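Local atomic coordinates of xylulose kinase (Escherichia coli, PDB entry 2ITM), a protein that phosphorylates D-xylulose to D-xylulose 5-phosphate with ATP and, less efficiently, 1-deoxy-D-xylulose, working as a homodimeric kinase of the FGGY family. Residues R116-N121 with S185-Q190; T81-Q86 with K148-K153; E322-V327 with P358-R363; Q27-T32 with D53-A58. All coordinates share one frame; numbering follows the deposited sequence.

Interaction 1 (R116-N121 with S185-Q190)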
loop_
_atom_site.group_PDB
_atom_site.type_symbol
_atom_site.label_atom_id
_atom_site.label_comp_id
_atom_site.label_asym_id
_atom_site.label_seq_id
_atom_site.Cartn_x
_atom_site.Cartn_y
_atom_site.Cartn_z
ATOM N N ARG A 116 -17.821 34.547 0.249
ATOM C CA ARG A 116 -18.371 33.362 -0.387
ATOM C C ARG A 116 -19.730 33.664 -1.004
ATOM O O ARG A 116 -20.134 33.030 -1.920
ATOM C CB ARG A 116 -18.412 32.146 0.561
ATOM C CG ARG A 116 -17.082 31.790 1.300
ATOM C CD ARG A 116 -17.045 30.442 2.055
ATOM N NE ARG A 116 -15.774 30.226 2.733
ATOM C CZ ARG A 116 -15.527 29.322 3.679
ATOM N NH1 ARG A 116 -16.464 28.498 4.101
ATOM N NH2 ARG A 116 -14.329 29.237 4.214
ATOM N N VAL A 117 -20.416 34.662 -0.488
ATOM C CA VAL A 117 -21.715 35.050 -1.019
ATOM C C VAL A 117 -21.573 35.819 -2.330
ATOM O O VAL A 117 -22.338 35.637 -3.234
ATOM C CB VAL A 117 -22.509 35.934 -0.046
ATOM C CG1 VAL A 117 -23.422 36.789 -0.781
ATOM C CG2 VAL A 117 -23.297 35.131 0.881
ATOM N N ILE A 118 -20.577 36.683 -2.393
ATOM C CA ILE A 118 -20.319 37.487 -3.560
ATOM C C ILE A 118 -19.659 36.681 -4.658
ATOM O O ILE A 118 -20.049 36.799 -5.765
ATOM C CB ILE A 118 -19.452 38.727 -3.213
ATOM C CG1 ILE A 118 -20.083 39.592 -2.133
ATOM C CG2 ILE A 118 -19.204 39.594 -4.394
ATOM C CD1 ILE A 118 -19.152 40.570 -1.594
ATOM N N THR A 119 -18.684 35.858 -4.342
ATOM C CA THR A 119 -17.994 35.091 -5.368
ATOM C C THR A 119 -18.674 33.792 -5.737
ATOM O O THR A 119 -18.476 33.291 -6.830
ATOM C CB THR A 119 -16.549 34.810 -5.001
ATOM O OG1 THR A 119 -16.503 33.933 -3.881
ATOM C CG2 THR A 119 -15.858 36.056 -4.529
ATOM N N GLY A 120 -19.466 33.245 -4.822
ATOM C CA GLY A 120 -20.061 31.939 -5.012
ATOM C C GLY A 120 -19.060 30.830 -4.827
ATOM O O GLY A 120 -19.305 29.697 -5.185
ATOM N N ASN A 121 -17.917 31.174 -4.261
ATOM C CA ASN A 121 -16.833 30.228 -4.124
ATOM C C ASN A 121 -16.164 30.276 -2.770
ATOM O O ASN A 121 -16.163 31.296 -2.104
ATOM C CB ASN A 121 -15.795 30.427 -5.217
ATOM C CG ASN A 121 -16.310 30.046 -6.560
ATOM O OD1 ASN A 121 -16.658 30.894 -7.360
ATOM N ND2 ASN A 121 -16.386 28.765 -6.806
ATOM N N SER A 185 -16.841 43.421 -8.128
ATOM C CA SER A 185 -17.288 43.681 -6.769
ATOM C C SER A 185 -16.374 44.656 -6.052
ATOM O O SER A 185 -15.241 44.333 -5.729
ATOM C CB SER A 185 -17.356 42.383 -5.976
ATOM O OG SER A 185 -17.319 42.614 -4.581
ATOM N N ASP A 186 -16.889 45.851 -5.800
ATOM C CA ASP A 186 -16.113 46.907 -5.183
ATOM C C ASP A 186 -15.570 46.449 -3.838
ATOM O O ASP A 186 -14.442 46.751 -3.473
ATOM C CB ASP A 186 -16.962 48.170 -5.031
ATOM C CG ASP A 186 -17.131 48.933 -6.337
ATOM O OD1 ASP A 186 -16.405 48.651 -7.297
ATOM O OD2 ASP A 186 -17.964 49.841 -6.483
ATOM N N VAL A 187 -16.385 45.696 -3.122
ATOM C CA VAL A 187 -16.009 45.127 -1.841
ATOM C C VAL A 187 -14.777 44.238 -1.950
ATOM O O VAL A 187 -13.847 44.360 -1.198
ATOM C CB VAL A 187 -17.158 44.283 -1.246
ATOM C CG1 VAL A 187 -16.755 43.662 0.034
ATOM C CG2 VAL A 187 -18.377 45.154 -1.068
ATOM N N MET A 188 -14.791 43.338 -2.917
ATOM C CA MET A 188 -13.721 42.385 -3.062
ATOM C C MET A 188 -12.419 43.074 -3.483
ATOM O O MET A 188 -11.345 42.686 -3.057
ATOM C CB MET A 188 -14.122 41.274 -4.030
ATOM C CG MET A 188 -15.156 40.306 -3.483
ATOM S SD MET A 188 -14.735 39.559 -1.908
ATOM C CE MET A 188 -13.275 38.673 -2.370
ATOM N N LEU A 189 -12.542 44.129 -4.312
ATOM C CA LEU A 189 -11.397 44.852 -4.851
ATOM C C LEU A 189 -10.759 45.728 -3.821
ATOM O O LEU A 189 -9.561 45.699 -3.634
ATOM C CB LEU A 189 -11.817 45.705 -6.046
ATOM C CG LEU A 189 -12.106 44.993 -7.370
ATOM C CD1 LEU A 189 -13.122 45.719 -8.214
ATOM C CD2 LEU A 189 -10.835 44.752 -8.146
ATOM N N GLN A 190 -11.569 46.514 -3.139
ATOM C CA GLN A 190 -11.099 47.306 -2.017
ATOM C C GLN A 190 -10.286 46.477 -1.036
ATOM O O GLN A 190 -9.217 46.875 -0.611
ATOM C CB GLN A 190 -12.277 47.969 -1.314
ATOM C CG GLN A 190 -12.350 49.462 -1.526
ATOM C CD GLN A 190 -13.681 49.930 -2.074
ATOM O OE1 GLN A 190 -14.728 49.396 -1.724
ATOM N NE2 GLN A 190 -13.642 50.945 -2.924
#
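Ile118, near the end of helix 115-119, pushes both ends of its branched side chain against the start of helix 186-190. Its methyl CG2, anti to the backbone N (chi1 -57°, which sets CG1 beside that N), rests on the hydroxyl of Ser185, with Ile118 CG2 3.6 Å from Ser185 OG. The longer branch runs on to its tip, where Ile118 CD1 comes within 4.2 Å of Val187 CB. Met188 adds to the packing beside Ser185: its CG lies 4.2 Å from Ile118 CG2, and its folded chain carries the terminal methyl to Thr119, with Met188 CE 4.3 Å from Thr119 CG2. Ser185 is the N-cap of its helix; with OG anti to the backbone N (chi1 159°), the hydroxyl accepts from Met188 N at 3.1 Å, a nearly straight bond of 160°. A glycine in place of Ser185 would probably leave Met188 N without its capping acceptor and open a gap beneath the Ile118 methyl. The contact is otherwise apolar packing within the N-terminal FGGY domain: Thr119 also meets Met175, Val187 reaches Val112 in the loop before helix 115-119, and the backbone of Ser185 is hydrogen-bonded to Trp176, on the chain preceding strand 177-178.

Interaction 2 (T81-Q86 with K148-K153)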
loop_
_atom_site.group_PDB
_atom_site.type_symbol
_atom_site.label_atom_id
_atom_site.label_comp_id
_atom_site.label_asym_id
_atom_site.label_seq_id
_atom_site.Cartn_x
_atom_site.Cartn_y
_atom_site.Cartn_z
ATOM N N THR A 81 -1.416 38.168 -14.030
ATOM C CA THR A 81 -0.474 38.971 -14.788
ATOM C C THR A 81 -0.490 40.435 -14.352
ATOM O O THR A 81 -1.477 41.128 -14.527
ATOM C CB THR A 81 -0.758 38.861 -16.297
ATOM O OG1 THR A 81 -0.907 37.494 -16.677
ATOM C CG2 THR A 81 0.419 39.353 -17.101
ATOM N N LEU A 82 0.626 40.884 -13.795
ATOM C CA LEU A 82 0.742 42.229 -13.255
ATOM C C LEU A 82 1.474 43.187 -14.192
ATOM O O LEU A 82 2.653 43.010 -14.482
ATOM C CB LEU A 82 1.468 42.220 -11.917
ATOM C CG LEU A 82 0.948 41.449 -10.710
ATOM C CD1 LEU A 82 1.006 42.312 -9.503
ATOM C CD2 LEU A 82 -0.426 40.877 -10.907
ATOM N N LEU A 83 0.775 44.221 -14.623
ATOM C CA LEU A 83 1.332 45.206 -15.521
ATOM C C LEU A 83 1.443 46.564 -14.849
ATOM O O LEU A 83 0.567 46.958 -14.095
ATOM C CB LEU A 83 0.459 45.319 -16.766
ATOM C CG LEU A 83 0.217 44.041 -17.556
ATOM C CD1 LEU A 83 -0.596 44.331 -18.765
ATOM C CD2 LEU A 83 1.495 43.361 -17.932
ATOM N N ASP A 84 2.515 47.287 -15.145
ATOM C CA ASP A 84 2.574 48.697 -14.844
ATOM C C ASP A 84 1.858 49.597 -15.826
ATOM O O ASP A 84 1.219 49.147 -16.734
ATOM C CB ASP A 84 4.017 49.169 -14.614
ATOM C CG ASP A 84 4.832 49.263 -15.902
ATOM O OD1 ASP A 84 4.255 49.204 -16.995
ATOM O OD2 ASP A 84 6.058 49.404 -15.896
ATOM N N ALA A 85 1.998 50.892 -15.607
ATOM C CA ALA A 85 1.290 51.899 -16.378
ATOM C C ALA A 85 1.794 51.979 -17.793
ATOM O O ALA A 85 1.119 52.514 -18.650
ATOM C CB ALA A 85 1.413 53.243 -15.717
ATOM N N GLN A 86 2.970 51.424 -18.041
ATOM C CA GLN A 86 3.483 51.317 -19.395
ATOM C C GLN A 86 3.226 49.953 -20.021
ATOM O O GLN A 86 3.748 49.650 -21.073
ATOM C CB GLN A 86 4.977 51.633 -19.430
ATOM C CG GLN A 86 5.294 53.095 -19.392
ATOM C CD GLN A 86 5.169 53.676 -18.002
ATOM O OE1 GLN A 86 5.948 53.342 -17.120
ATOM N NE2 GLN A 86 4.177 54.537 -17.801
ATOM N N LYS A 148 -2.471 47.341 -13.873
ATOM C CA LYS A 148 -3.377 46.393 -14.488
ATOM C C LYS A 148 -3.058 44.967 -14.053
ATOM O O LYS A 148 -1.900 44.576 -13.962
ATOM C CB LYS A 148 -3.303 46.500 -16.010
ATOM C CG LYS A 148 -4.630 46.612 -16.682
ATOM C CD LYS A 148 -5.359 47.833 -16.217
ATOM C CE LYS A 148 -5.815 48.640 -17.391
ATOM N NZ LYS A 148 -6.745 49.689 -16.977
ATOM N N VAL A 149 -4.114 44.213 -13.792
ATOM C CA VAL A 149 -4.042 42.783 -13.570
ATOM C C VAL A 149 -4.827 42.030 -14.652
ATOM O O VAL A 149 -6.022 42.201 -14.793
ATOM C CB VAL A 149 -4.583 42.418 -12.178
ATOM C CG1 VAL A 149 -4.637 40.931 -11.984
ATOM C CG2 VAL A 149 -3.757 43.066 -11.104
ATOM N N LEU A 150 -4.121 41.212 -15.416
ATOM C CA LEU A 150 -4.743 40.467 -16.494
ATOM C C LEU A 150 -4.616 38.971 -16.287
ATOM O O LEU A 150 -3.565 38.470 -15.905
ATOM C CB LEU A 150 -4.163 40.860 -17.843
ATOM C CG LEU A 150 -4.301 42.296 -18.318
ATOM C CD1 LEU A 150 -3.658 42.436 -19.662
ATOM C CD2 LEU A 150 -5.744 42.707 -18.370
ATOM N N LEU A 151 -5.694 38.263 -16.555
ATOM C CA LEU A 151 -5.615 36.838 -16.727
ATOM C C LEU A 151 -4.783 36.494 -17.962
ATOM O O LEU A 151 -4.516 37.334 -18.786
ATOM C CB LEU A 151 -7.016 36.240 -16.796
ATOM C CG LEU A 151 -7.863 36.383 -15.535
ATOM C CD1 LEU A 151 -9.328 36.242 -15.833
ATOM C CD2 LEU A 151 -7.437 35.355 -14.510
ATOM N N PRO A 152 -4.358 35.254 -18.066
ATOM C CA PRO A 152 -3.318 34.902 -19.031
ATOM C C PRO A 152 -3.765 35.084 -20.483
ATOM O O PRO A 152 -3.045 35.677 -21.263
ATOM C CB PRO A 152 -3.029 33.435 -18.684
ATOM C CG PRO A 152 -3.329 33.349 -17.238
ATOM C CD PRO A 152 -4.511 34.206 -17.021
ATOM N N LYS A 153 -4.948 34.597 -20.827
ATOM C CA LYS A 153 -5.449 34.736 -22.183
ATOM C C LYS A 153 -5.721 36.200 -22.534
ATOM O O LYS A 153 -5.630 36.599 -23.681
ATOM C CB LYS A 153 -6.695 33.896 -22.383
ATOM C CG LYS A 153 -7.973 34.648 -22.131
ATOM C CD LYS A 153 -9.173 33.791 -22.334
ATOM C CE LYS A 153 -10.437 34.617 -22.309
ATOM N NZ LYS A 153 -10.616 35.404 -21.083
#
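Thr81 and Leu150 form one hydrogen-bonded pair, and Leu83 and Lys148 the other, in a two-stranded antiparallel sheet of the N-terminal FGGY domain, where strand 148-150 leads into helix 152-161. Strands 81-83 and 148-150 run at 155° to each other. Leu83 N donates to Lys148 O at 2.8 Å, almost straight at 173° and in the carbonyl plane, while Leu150 N reaches Thr81 O, also at 2.8 Å. The return bond from Lys148 N to Leu83 O is longer, 3.1 Å, its donor tilted from the carbonyl plane. The tight part is leucine-rich. On the face of Thr81 and Leu83, the side chains of Leu83 and Leu150 cross at about a right angle with their CD1 atoms 3.7 Å apart, and Leu158 covers both. On the other face Leu82 and Val149 lie side by side, Leu82 CD2 4.0 Å from Val149 CG2, against Leu132 of helix 128-138. The solvent side begins at partly exposed Lys148, whose chain leads away beyond CB, and continues at exposed Ala85 and Gln86 past the strand. The chemistry thus divides: backbone bonds fix the register, leucine and valine methyls pack on both faces, and the amine of Lys148 is carried off to the backbone O of Asp197 and a cation-pi contact with Phe164.

Interaction 3 (E322-V327 with P358-R363)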
loop_
_atom_site.group_PDB
_atom_site.type_symbol
_atom_site.label_atom_id
_atom_site.label_comp_id
_atom_site.label_asym_id
_atom_site.label_seq_id
_atom_site.Cartn_x
_atom_site.Cartn_y
_atom_site.Cartn_z
ATOM N N GLU A 322 -15.929 -14.196 -8.682
ATOM C CA GLU A 322 -17.163 -13.743 -8.066
ATOM C C GLU A 322 -17.254 -14.066 -6.579
ATOM O O GLU A 322 -17.956 -13.394 -5.838
ATOM C CB GLU A 322 -18.355 -14.333 -8.788
ATOM C CG GLU A 322 -18.520 -13.839 -10.209
ATOM C CD GLU A 322 -19.024 -12.401 -10.290
ATOM O OE1 GLU A 322 -18.347 -11.499 -9.776
ATOM O OE2 GLU A 322 -20.102 -12.184 -10.871
ATOM N N SER A 323 -16.553 -15.099 -6.141
ATOM C CA SER A 323 -16.755 -15.627 -4.800
ATOM C C SER A 323 -15.767 -14.991 -3.834
ATOM O O SER A 323 -15.984 -14.976 -2.627
ATOM C CB SER A 323 -16.576 -17.144 -4.790
ATOM O OG SER A 323 -15.208 -17.484 -4.847
ATOM N N ALA A 324 -14.678 -14.476 -4.387
ATOM C CA ALA A 324 -13.768 -13.604 -3.665
ATOM C C ALA A 324 -14.498 -12.485 -2.961
ATOM O O ALA A 324 -15.349 -11.825 -3.533
ATOM C CB ALA A 324 -12.738 -13.050 -4.602
ATOM N N GLU A 325 -14.151 -12.274 -1.707
ATOM C CA GLU A 325 -14.454 -11.023 -1.053
ATOM C C GLU A 325 -13.852 -9.839 -1.786
ATOM O O GLU A 325 -12.864 -9.964 -2.490
ATOM C CB GLU A 325 -13.974 -11.044 0.388
ATOM C CG GLU A 325 -14.855 -11.846 1.316
ATOM C CD GLU A 325 -14.078 -12.424 2.472
ATOM O OE1 GLU A 325 -12.853 -12.572 2.343
ATOM O OE2 GLU A 325 -14.691 -12.721 3.512
ATOM N N PRO A 326 -14.478 -8.686 -1.619
ATOM C CA PRO A 326 -14.075 -7.464 -2.340
ATOM C C PRO A 326 -12.720 -6.984 -1.860
ATOM O O PRO A 326 -12.454 -7.007 -0.668
ATOM C CB PRO A 326 -15.166 -6.469 -1.960
ATOM C CG PRO A 326 -16.297 -7.300 -1.538
ATOM C CD PRO A 326 -15.723 -8.485 -0.867
ATOM N N VAL A 327 -11.879 -6.586 -2.801
ATOM C CA VAL A 327 -10.842 -5.598 -2.581
ATOM C C VAL A 327 -11.443 -4.224 -2.739
ATOM O O VAL A 327 -12.274 -4.012 -3.599
ATOM C CB VAL A 327 -9.744 -5.723 -3.634
ATOM C CG1 VAL A 327 -8.588 -4.862 -3.290
ATOM C CG2 VAL A 327 -9.310 -7.134 -3.770
ATOM N N PRO A 358 -4.518 -10.263 -10.065
ATOM C CA PRO A 358 -4.599 -9.067 -10.898
ATOM C C PRO A 358 -5.985 -8.809 -11.467
ATOM O O PRO A 358 -6.347 -7.671 -11.669
ATOM C CB PRO A 358 -3.629 -9.375 -12.022
ATOM C CG PRO A 358 -2.681 -10.304 -11.436
ATOM C CD PRO A 358 -3.449 -11.164 -10.513
ATOM N N ASN A 359 -6.737 -9.866 -11.715
ATOM C CA ASN A 359 -8.114 -9.750 -12.170
ATOM C C ASN A 359 -8.995 -9.027 -11.127
ATOM O O ASN A 359 -9.747 -8.124 -11.446
ATOM C CB ASN A 359 -8.696 -11.134 -12.432
ATOM C CG ASN A 359 -7.967 -11.889 -13.525
ATOM O OD1 ASN A 359 -7.365 -11.304 -14.405
ATOM N ND2 ASN A 359 -8.041 -13.203 -13.468
ATOM N N GLU A 360 -8.869 -9.464 -9.887
ATOM C CA GLU A 360 -9.560 -8.863 -8.765
ATOM C C GLU A 360 -9.129 -7.418 -8.595
ATOM O O GLU A 360 -9.952 -6.522 -8.478
ATOM C CB GLU A 360 -9.262 -9.653 -7.497
ATOM C CG GLU A 360 -9.890 -11.037 -7.439
ATOM C CD GLU A 360 -9.396 -11.981 -8.518
ATOM O OE1 GLU A 360 -10.232 -12.618 -9.159
ATOM O OE2 GLU A 360 -8.191 -12.094 -8.720
ATOM N N LEU A 361 -7.820 -7.207 -8.602
ATOM C CA LEU A 361 -7.253 -5.884 -8.462
ATOM C C LEU A 361 -7.817 -4.947 -9.508
ATOM O O LEU A 361 -8.168 -3.820 -9.222
ATOM C CB LEU A 361 -5.739 -5.952 -8.565
ATOM C CG LEU A 361 -5.052 -5.903 -7.212
ATOM C CD1 LEU A 361 -5.858 -6.626 -6.191
ATOM C CD2 LEU A 361 -3.624 -6.417 -7.258
ATOM N N ALA A 362 -7.905 -5.439 -10.731
ATOM C CA ALA A 362 -8.344 -4.631 -11.845
ATOM C C ALA A 362 -9.809 -4.275 -11.708
ATOM O O ALA A 362 -10.203 -3.159 -11.966
ATOM C CB ALA A 362 -8.096 -5.351 -13.144
ATOM N N ARG A 363 -10.608 -5.243 -11.304
ATOM C CA ARG A 363 -11.966 -4.965 -10.893
ATOM C C ARG A 363 -12.098 -3.909 -9.804
ATOM O O ARG A 363 -12.959 -3.056 -9.881
ATOM C CB ARG A 363 -12.657 -6.234 -10.458
ATOM C CG ARG A 363 -13.728 -6.650 -11.392
ATOM C CD ARG A 363 -15.101 -6.255 -10.992
ATOM N NE ARG A 363 -16.015 -7.287 -11.449
ATOM C CZ ARG A 363 -17.327 -7.178 -11.488
ATOM N NH1 ARG A 363 -17.919 -6.066 -11.096
ATOM N NH2 ARG A 363 -18.042 -8.187 -11.911
#
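The carboxylate of Glu360, whose stem packs on Ala324 and Val327, is gripped by two backbone amides: OE1 accepts from the N of Asp321, just before the loop 322-327, and OE2 from the N of Gly357, just before helix 358-381. One side chain thus ties the loop that precedes strand 328-333 to the start of the helix, within the C-terminal FGGY domain. Its chain bends at chi2 (63°), turning the carboxylate back toward the helix start, while its methylenes do the packing: Glu360 CG lies 4.5 Å from Ala324 CB and Glu360 CB 4.5 Å from Val327 CG2. The same valine methyl also meets the next helix residue, Val327 CG2 standing 4.2 Å from Leu361 CD1. Although the CB of Leu361 points away from the loop, its end swings back to make this touch. Val327 and Leu361 share a lining as well, both packing on Phe349 and Leu352 of strand 345-353, and Leu361 further touches Leu304 of the second subunit. At the outer end, Glu322 and Arg363 approach more loosely. Glu322 OE1 is 4.0 Å from Arg363 NH2, a long salt bridge in which the oxygen stands well out of the guanidinium plane, so that no N-H points at it. The two flat groups are turned 29° apart, and the stronger partner of Arg363 is Glu367, which forms a salt bridge with NH1. The chemistry is therefore graded: apolar where Val327 and Leu361 are buried, directed where Glu360 takes its two amides, and probably a weak attraction of charges at the exposed Glu322.

Interaction 4 (Q27-T32 with D53-A58)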
loop_
_atom_site.group_PDB
_atom_site.type_symbol
_atom_site.label_atom_id
_atom_site.label_comp_id
_atom_site.label_asym_id
_atom_site.label_seq_id
_atom_site.Cartn_x
_atom_site.Cartn_y
_atom_site.Cartn_z
ATOM N N GLN A 27 -2.386 23.375 -34.771
ATOM C CA GLN A 27 -1.010 23.575 -34.496
ATOM C C GLN A 27 -0.780 23.759 -33.014
ATOM O O GLN A 27 -1.516 24.441 -32.360
ATOM C CB GLN A 27 -0.475 24.725 -35.315
ATOM C CG GLN A 27 0.999 24.903 -35.259
ATOM C CD GLN A 27 1.771 23.733 -35.814
ATOM O OE1 GLN A 27 1.738 23.493 -36.990
ATOM N NE2 GLN A 27 2.474 23.035 -34.968
ATOM N N THR A 28 0.262 23.117 -32.503
ATOM C CA THR A 28 0.616 23.176 -31.098
ATOM C C THR A 28 2.042 23.606 -30.815
ATOM O O THR A 28 2.944 23.298 -31.551
ATOM C CB THR A 28 0.390 21.831 -30.415
ATOM O OG1 THR A 28 -0.990 21.557 -30.287
ATOM C CG2 THR A 28 0.754 21.899 -29.048
ATOM N N GLU A 29 2.239 24.314 -29.724
ATOM C CA GLU A 29 3.571 24.726 -29.316
ATOM C C GLU A 29 3.732 24.570 -27.823
ATOM O O GLU A 29 2.844 24.903 -27.063
ATOM C CB GLU A 29 3.825 26.173 -29.700
ATOM C CG GLU A 29 3.943 26.424 -31.193
ATOM C CD GLU A 29 5.276 25.985 -31.729
ATOM O OE1 GLU A 29 6.284 26.213 -31.041
ATOM O OE2 GLU A 29 5.307 25.408 -32.826
ATOM N N LYS A 30 4.880 24.065 -27.409
ATOM C CA LYS A 30 5.097 23.735 -26.020
ATOM C C LYS A 30 5.423 24.949 -25.186
ATOM O O LYS A 30 5.881 25.957 -25.693
ATOM C CB LYS A 30 6.149 22.639 -25.873
ATOM C CG LYS A 30 5.612 21.250 -26.160
ATOM C CD LYS A 30 6.605 20.151 -25.828
ATOM C CE LYS A 30 6.379 18.950 -26.720
ATOM N NZ LYS A 30 6.530 17.661 -26.013
ATOM N N LEU A 31 5.154 24.835 -23.892
ATOM C CA LEU A 31 5.467 25.857 -22.916
ATOM C C LEU A 31 6.187 25.219 -21.728
ATOM O O LEU A 31 5.818 24.147 -21.290
ATOM C CB LEU A 31 4.170 26.469 -22.416
ATOM C CG LEU A 31 3.801 27.929 -22.635
ATOM C CD1 LEU A 31 4.542 28.593 -23.735
ATOM C CD2 LEU A 31 2.324 28.076 -22.813
ATOM N N THR A 32 7.186 25.891 -21.180
ATOM C CA THR A 32 7.726 25.487 -19.886
ATOM C C THR A 32 7.058 26.168 -18.707
ATOM O O THR A 32 6.438 27.204 -18.849
ATOM C CB THR A 32 9.247 25.676 -19.810
ATOM O OG1 THR A 32 9.568 27.052 -19.988
ATOM C CG2 THR A 32 9.939 24.994 -20.962
ATOM N N ASP A 53 2.662 33.181 -31.336
ATOM C CA ASP A 53 3.175 33.645 -32.616
ATOM C C ASP A 53 3.683 32.508 -33.497
ATOM O O ASP A 53 3.223 32.318 -34.597
ATOM C CB ASP A 53 4.280 34.676 -32.394
ATOM C CG ASP A 53 4.647 35.434 -33.658
ATOM O OD1 ASP A 53 5.846 35.608 -33.892
ATOM O OD2 ASP A 53 3.815 35.900 -34.451
ATOM N N ARG A 54 4.634 31.759 -32.977
ATOM C CA ARG A 54 5.100 30.524 -33.574
ATOM C C ARG A 54 3.984 29.652 -34.122
ATOM O O ARG A 54 3.995 29.265 -35.276
ATOM C CB ARG A 54 5.886 29.744 -32.533
ATOM C CG ARG A 54 6.781 28.679 -33.079
ATOM C CD ARG A 54 7.900 28.287 -32.129
ATOM N NE ARG A 54 8.351 26.908 -32.313
ATOM C CZ ARG A 54 9.362 26.361 -31.654
ATOM N NH1 ARG A 54 10.033 27.072 -30.763
ATOM N NH2 ARG A 54 9.706 25.104 -31.881
ATOM N N ALA A 55 3.028 29.338 -33.264
ATOM C CA ALA A 55 1.941 28.449 -33.609
ATOM C C ALA A 55 1.101 28.963 -34.769
ATOM O O ALA A 55 0.719 28.215 -35.642
ATOM C CB ALA A 55 1.081 28.196 -32.407
ATOM N N MET A 56 0.803 30.249 -34.747
ATOM C CA MET A 56 -0.050 30.846 -35.748
ATOM C C MET A 56 0.696 30.938 -37.068
ATOM O O MET A 56 0.111 30.852 -38.129
ATOM C CB MET A 56 -0.496 32.233 -35.307
ATOM C CG MET A 56 -1.514 32.247 -34.180
ATOM S SD MET A 56 -3.079 31.542 -34.644
ATOM C CE MET A 56 -3.616 32.828 -35.716
ATOM N N LYS A 57 1.997 31.132 -36.983
ATOM C CA LYS A 57 2.837 31.133 -38.159
ATOM C C LYS A 57 2.925 29.747 -38.771
ATOM O O LYS A 57 2.830 29.591 -39.972
ATOM C CB LYS A 57 4.218 31.699 -37.837
ATOM C CG LYS A 57 4.271 33.205 -37.925
ATOM C CD LYS A 57 5.458 33.813 -37.210
ATOM C CE LYS A 57 5.407 35.315 -37.312
ATOM N NZ LYS A 57 6.533 35.968 -36.651
ATOM N N ALA A 58 3.087 28.741 -37.929
ATOM C CA ALA A 58 3.082 27.376 -38.402
ATOM C C ALA A 58 1.743 26.984 -39.017
ATOM O O ALA A 58 1.695 26.320 -40.045
ATOM C CB ALA A 58 3.463 26.441 -37.307
HETATM O O HOH W 1 7.170 25.680 -34.695
#
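Glu29, on edge strand 23-30, reaches across to helix 45-62, its CB already directed toward it. CG, anti to the carbonyl carbon (chi1 -69°), packs on the helix, with Glu29 CG 3.6 Å from Ala55 CB. A bend at chi2 (-77°) then brings the carboxyl carbon beside the Arg54 stem, Glu29 CD lying 3.4 Å from Arg54 CG. At the tip OE1 sits over one face of the Arg54 guanidinium and makes a salt bridge to NE, though the modelled position of this oxygen is doubtful. Glu29 OE2 accepts a hydrogen bond from a water at 2.7 Å, and that water in turn accepts one from Arg54 NE at 2.9 Å, in the guanidinium plane, bridging the two charges. Replacing Glu29 by an alanine would probably leave Arg54 without its carboxylate mate and the water without one partner, and uncover the methyl of Ala55. Gln27 lays its CG 3.3 Å from Ala55 O and 3.6 Å from Ala58 CB. Helix segment 53-58 runs nearly antiparallel to strand segment 27-30, at 153°, and packs on one face of the six-stranded sheet at its 23-30 edge: Glu29 and Gln27 pair through their backbones with Val12 and Val14 of strand 11-17, and Met56 reaches Ile3 of strand 2-7.

How the interactions relate
Interactions 1, 2 and 4 all lie in the N-terminal FGGY domain, whereas interaction 3 belongs to the C-terminal one, 46 to 54 Å from the others between centres. Interaction 2 is the one closest to the substrate: the side chain of Pro152 is about 8 Å from the bound D-xylulose and that of Leu151 about 5 Å from that of substrate-binding His78. Interaction 1 stands farther back, the side chain of Thr119 being about 12 Å from the sugar. Its segments alternate along the chain with those of interaction 2, their nearest atoms about 8 Å apart. The nearest atoms of interactions 4 and 2 are about 9 Å apart, and the side chain of Ala55 is about 10 Å from that of Asp6, probably important for activity. Interaction 3 lies beside the second subunit.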